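Local coordinates for proteasome protein (Corynebacterium glutamicum ATCC 13032, PDB 2P90) that is of unknown function but belongs to the PAC2 family and may, like its relatives, act in proteasome-linked processes such as assembly, at residues G25-A38 against F130-P142. Numbering follows the deposited sequence.
Sequences GPTLIVALQGYADA and FGVENTICLYAAP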
loop_
_atom_site.group_PDB
_atom_site.type_symbol
_atom_site.label_atom_id
_atom_site.label_comp_id
_atom_site.label_asym_id
_atom_site.label_seq_id
_atom_site.Cartn_x
_atom_site.Cartn_y
_atom_site.Cartn_z
ATOM N N GLY B 25 7.844 37.338 9.119
ATOM C CA GLY B 25 7.758 36.152 8.274
ATOM C C GLY B 25 6.350 35.596 8.127
ATOM O O GLY B 25 5.542 35.681 9.057
ATOM N N PRO B 26 6.058 34.973 6.967
ATOM C CA PRO B 26 4.737 34.362 6.775
ATOM C C PRO B 26 4.506 33.132 7.672
ATOM O O PRO B 26 5.436 32.566 8.243
ATOM C CB PRO B 26 4.754 33.967 5.298
ATOM C CG PRO B 26 6.210 33.694 5.030
ATOM C CD PRO B 26 6.934 34.758 5.796
ATOM N N THR B 27 3.246 32.772 7.843
ATOM C CA THR B 27 2.952 31.479 8.420
ATOM C C THR B 27 2.707 30.457 7.280
ATOM O O THR B 27 2.253 30.806 6.163
ATOM C CB THR B 27 1.845 31.533 9.540
ATOM O OG1 THR B 27 0.825 30.525 9.329
ATOM C CG2 THR B 27 1.226 32.874 9.618
ATOM N N LEU B 28 3.075 29.209 7.562
ATOM C CA LEU B 28 2.841 28.132 6.625
ATOM C C LEU B 28 1.620 27.332 7.068
ATOM O O LEU B 28 1.519 26.936 8.222
ATOM C CB LEU B 28 4.068 27.237 6.504
ATOM C CG LEU B 28 3.939 25.937 5.662
ATOM C CD1 LEU B 28 3.745 26.211 4.185
ATOM C CD2 LEU B 28 5.149 25.062 5.890
ATOM N N ILE B 29 0.728 27.081 6.116
ATOM C CA ILE B 29 -0.405 26.169 6.276
ATOM C C ILE B 29 -0.108 24.845 5.583
ATOM O O ILE B 29 0.268 24.817 4.416
ATOM C CB ILE B 29 -1.677 26.818 5.688
ATOM C CG1 ILE B 29 -1.862 28.186 6.366
ATOM C CG2 ILE B 29 -2.907 25.897 5.845
ATOM C CD1 ILE B 29 -2.801 29.053 5.627
ATOM N N VAL B 30 -0.252 23.756 6.324
ATOM C CA VAL B 30 -0.007 22.455 5.817
ATOM C C VAL B 30 -1.380 21.758 5.736
ATOM O O VAL B 30 -2.021 21.477 6.762
ATOM C CB VAL B 30 1.033 21.683 6.698
ATOM C CG1 VAL B 30 1.092 20.212 6.316
ATOM C CG2 VAL B 30 2.426 22.318 6.617
ATOM N N ALA B 31 -1.816 21.514 4.492
ATOM C CA ALA B 31 -3.075 20.831 4.181
ATOM C C ALA B 31 -2.825 19.563 3.328
ATOM O O ALA B 31 -2.929 19.624 2.089
ATOM C CB ALA B 31 -4.001 21.784 3.431
ATOM N N LEU B 32 -2.534 18.432 3.981
ATOM C CA LEU B 32 -2.205 17.169 3.259
ATOM C C LEU B 32 -3.366 16.215 3.271
ATOM O O LEU B 32 -3.858 15.854 4.342
ATOM C CB LEU B 32 -0.963 16.451 3.847
ATOM C CG LEU B 32 0.341 17.241 3.960
ATOM C CD1 LEU B 32 1.448 16.363 4.619
ATOM C CD2 LEU B 32 0.814 17.830 2.592
ATOM N N GLN B 33 -3.780 15.796 2.081
ATOM C CA GLN B 33 -4.924 14.925 1.917
ATOM C C GLN B 33 -4.437 13.457 2.032
ATOM O O GLN B 33 -3.355 13.110 1.561
ATOM C CB GLN B 33 -5.596 15.261 0.573
ATOM C CG GLN B 33 -6.956 14.597 0.306
ATOM C CD GLN B 33 -7.410 14.719 -1.201
ATOM O OE1 GLN B 33 -6.950 15.619 -1.938
ATOM N NE2 GLN B 33 -8.316 13.826 -1.642
ATOM N N GLY B 34 -5.191 12.618 2.733
ATOM C CA GLY B 34 -4.860 11.205 2.834
ATOM C C GLY B 34 -4.798 10.638 4.238
ATOM O O GLY B 34 -4.702 9.412 4.429
ATOM N N TYR B 35 -4.885 11.518 5.224
ATOM C CA TYR B 35 -4.777 11.114 6.615
ATOM C C TYR B 35 -6.046 11.374 7.421
ATOM O O TYR B 35 -6.691 10.423 7.890
ATOM C CB TYR B 35 -3.569 11.793 7.272
ATOM C CG TYR B 35 -3.482 11.517 8.741
ATOM C CD1 TYR B 35 -3.420 10.189 9.222
ATOM C CD2 TYR B 35 -3.493 12.553 9.667
ATOM C CE1 TYR B 35 -3.336 9.905 10.572
ATOM C CE2 TYR B 35 -3.429 12.274 11.053
ATOM C CZ TYR B 35 -3.340 10.951 11.485
ATOM O OH TYR B 35 -3.262 10.663 12.834
ATOM N N ALA B 36 -6.393 12.652 7.612
ATOM C CA ALA B 36 -7.557 13.026 8.425
ATOM C C ALA B 36 -8.511 13.874 7.581
ATOM O O ALA B 36 -8.439 15.123 7.565
ATOM C CB ALA B 36 -7.123 13.766 9.679
ATOM N N ASP B 37 -9.388 13.198 6.864
ATOM C CA ASP B 37 -10.184 13.871 5.826
ATOM C C ASP B 37 -11.713 13.868 6.041
ATOM O O ASP B 37 -12.467 13.959 5.053
ATOM C CB ASP B 37 -9.848 13.297 4.449
ATOM C CG ASP B 37 -8.356 13.430 4.108
ATOM O OD1 ASP B 37 -7.811 14.581 4.070
ATOM O OD2 ASP B 37 -7.736 12.363 3.888
ATOM N N ALA B 38 -12.141 13.762 7.306
ATOM C CA ALA B 38 -13.573 13.801 7.649
ATOM C C ALA B 38 -14.259 15.038 7.041
ATOM O O ALA B 38 -13.755 16.151 7.165
ATOM C CB ALA B 38 -13.772 13.761 9.150
ATOM N N PHE B 130 12.352 30.346 3.706
ATOM C CA PHE B 130 11.386 31.418 3.482
ATOM C C PHE B 130 11.080 32.259 4.716
ATOM O O PHE B 130 10.197 33.116 4.686
ATOM C CB PHE B 130 10.135 30.892 2.789
ATOM C CG PHE B 130 10.354 30.610 1.335
ATOM C CD1 PHE B 130 10.178 31.619 0.384
ATOM C CD2 PHE B 130 10.798 29.353 0.914
ATOM C CE1 PHE B 130 10.390 31.377 -0.955
ATOM C CE2 PHE B 130 11.049 29.107 -0.403
ATOM C CZ PHE B 130 10.840 30.108 -1.353
ATOM N N GLY B 131 11.867 32.040 5.772
ATOM C CA GLY B 131 11.722 32.734 7.044
ATOM C C GLY B 131 10.316 32.651 7.603
ATOM O O GLY B 131 9.790 33.639 8.097
ATOM N N VAL B 132 9.699 31.475 7.477
ATOM C CA VAL B 132 8.369 31.189 8.061
ATOM C C VAL B 132 8.506 31.319 9.565
ATOM O O VAL B 132 9.510 30.869 10.134
ATOM C CB VAL B 132 7.887 29.741 7.665
ATOM C CG1 VAL B 132 6.677 29.243 8.490
ATOM C CG2 VAL B 132 7.591 29.692 6.207
ATOM N N GLU B 133 7.492 31.889 10.207
ATOM C CA GLU B 133 7.534 32.107 11.656
ATOM C C GLU B 133 6.608 31.203 12.466
ATOM O O GLU B 133 6.768 31.089 13.666
ATOM C CB GLU B 133 7.338 33.603 11.996
ATOM C CG GLU B 133 5.893 34.044 12.244
ATOM C CD GLU B 133 5.408 33.791 13.696
ATOM O OE1 GLU B 133 4.183 33.500 13.844
ATOM O OE2 GLU B 133 6.240 33.869 14.661
ATOM N N ASN B 134 5.657 30.547 11.810
ATOM C CA ASN B 134 4.754 29.596 12.474
ATOM C C ASN B 134 4.152 28.617 11.460
ATOM O O ASN B 134 3.804 28.982 10.334
ATOM C CB ASN B 134 3.621 30.318 13.242
ATOM C CG ASN B 134 2.738 29.363 14.062
ATOM O OD1 ASN B 134 1.523 29.485 14.058
ATOM N ND2 ASN B 134 3.339 28.435 14.769
ATOM N N THR B 135 3.993 27.379 11.880
ATOM C CA THR B 135 3.423 26.372 10.985
ATOM C C THR B 135 2.151 25.772 11.574
ATOM O O THR B 135 2.125 25.373 12.729
ATOM C CB THR B 135 4.457 25.235 10.619
ATOM O OG1 THR B 135 5.590 25.821 9.967
ATOM C CG2 THR B 135 3.806 24.166 9.707
ATOM N N ILE B 136 1.134 25.706 10.728
ATOM C CA ILE B 136 -0.143 25.147 11.092
ATOM C C ILE B 136 -0.568 24.005 10.173
ATOM O O ILE B 136 -0.829 24.236 9.002
ATOM C CB ILE B 136 -1.282 26.209 11.057
ATOM C CG1 ILE B 136 -0.888 27.470 11.857
ATOM C CG2 ILE B 136 -2.605 25.544 11.544
ATOM C CD1 ILE B 136 -2.013 28.539 11.959
ATOM N N CYS B 137 -0.684 22.811 10.752
ATOM C CA CYS B 137 -1.169 21.618 10.080
ATOM C C CYS B 137 -2.647 21.358 10.323
ATOM O O CYS B 137 -3.128 21.495 11.434
ATOM C CB CYS B 137 -0.371 20.419 10.553
ATOM S SG CYS B 137 1.401 20.543 10.197
ATOM N N LEU B 138 -3.365 20.977 9.273
ATOM C CA LEU B 138 -4.805 20.812 9.357
ATOM C C LEU B 138 -5.222 19.350 9.351
ATOM O O LEU B 138 -4.655 18.554 8.605
ATOM C CB LEU B 138 -5.471 21.536 8.198
ATOM C CG LEU B 138 -5.074 22.997 7.978
ATOM C CD1 LEU B 138 -5.937 23.577 6.845
ATOM C CD2 LEU B 138 -5.158 23.859 9.276
ATOM N N TYR B 139 -6.211 19.018 10.193
ATOM C CA TYR B 139 -6.718 17.658 10.384
ATOM C C TYR B 139 -8.231 17.772 10.487
ATOM O O TYR B 139 -8.718 18.758 11.014
ATOM C CB TYR B 139 -6.193 17.074 11.689
ATOM C CG TYR B 139 -4.686 17.103 11.807
ATOM C CD1 TYR B 139 -3.932 16.008 11.382
ATOM C CD2 TYR B 139 -4.008 18.223 12.340
ATOM C CE1 TYR B 139 -2.571 16.018 11.455
ATOM C CE2 TYR B 139 -2.614 18.237 12.424
ATOM C CZ TYR B 139 -1.908 17.124 11.970
ATOM O OH TYR B 139 -0.542 17.048 12.012
ATOM N N ALA B 140 -8.974 16.811 9.942
ATOM C CA ALA B 140 -10.418 16.714 10.175
ATOM C C ALA B 140 -10.716 15.310 10.697
ATOM O O ALA B 140 -10.440 14.282 10.014
ATOM C CB ALA B 140 -11.198 17.005 8.924
ATOM N N ALA B 141 -11.258 15.255 11.918
ATOM C CA ALA B 141 -11.537 13.958 12.563
ATOM C C ALA B 141 -13.005 13.706 12.694
ATOM O O ALA B 141 -13.741 14.619 13.046
ATOM C CB ALA B 141 -10.840 13.851 13.965
ATOM N N PRO B 142 -13.435 12.447 12.459
ATOM C CA PRO B 142 -14.837 12.132 12.712
ATOM C C PRO B 142 -15.020 12.061 14.218
ATOM O O PRO B 142 -14.227 11.393 14.897
ATOM C CB PRO B 142 -15.025 10.747 12.078
ATOM C CG PRO B 142 -13.630 10.139 11.999
ATOM C CD PRO B 142 -12.641 11.271 12.033
HETATM O O HOH W 1 -2.284 18.427 6.840
#
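L28 and V30 pair edge-on with the neighbouring strand at N134, I136 and L138: L28 N donates to N134 O, I136 N to L28 O (2.8 Å, nearly straight), V30 N to I136 O and L138 N to V30 O. Bonds that step along one strand to two-apart residues of the other, with the short axes only 21° from alignment, identify a parallel ladder. On one face V30 meets C137 and T135. With its sulfur turned opposite the carbonyl carbon (chi1 -61°), C137 lays SG alongside V30 CB at 3.7 Å, while V30 CG2 crosses to T135 CG2. Farther back, L28 CB touches V132 CG1 at 3.8 Å. On the reverse face, I29 CG2 meets L138 CD1 at 3.9 Å, next to helix 211-225, whose I221 touches both side chains.

Past V30 the strands part, as a water shows: it donates to V30 O and L138 O and accepts from L32 N, filling the rung where direct pairing stops. The chain returns at A36, whose O accepts from A140 N (3.0 Å); A38 N then bonds A140 O from well above the carbonyl plane, 55° out of it. Beside this rejoining, the rings of Y35 and Y139 meet edge to edge, Y35 CE2 lying 3.8 Å from Y139 CD1. E184 and S180 bind the Y139 hydroxyl, and within the returning loop G34 N bonds D37 OD2. G34 O also reaches R70 of the second subunit, placing this turn at a subunit interface.

At the other end, G131 closes helix 116-129 in a Schellman motif, and E133 N bonds P26 O. Strand 103-108 flanks 27-33 and strand 194-202 flanks 134-143, so the pair forms the central parallel part of the mixed, helix-covered sheet of this PAC2-family alpha/beta fold.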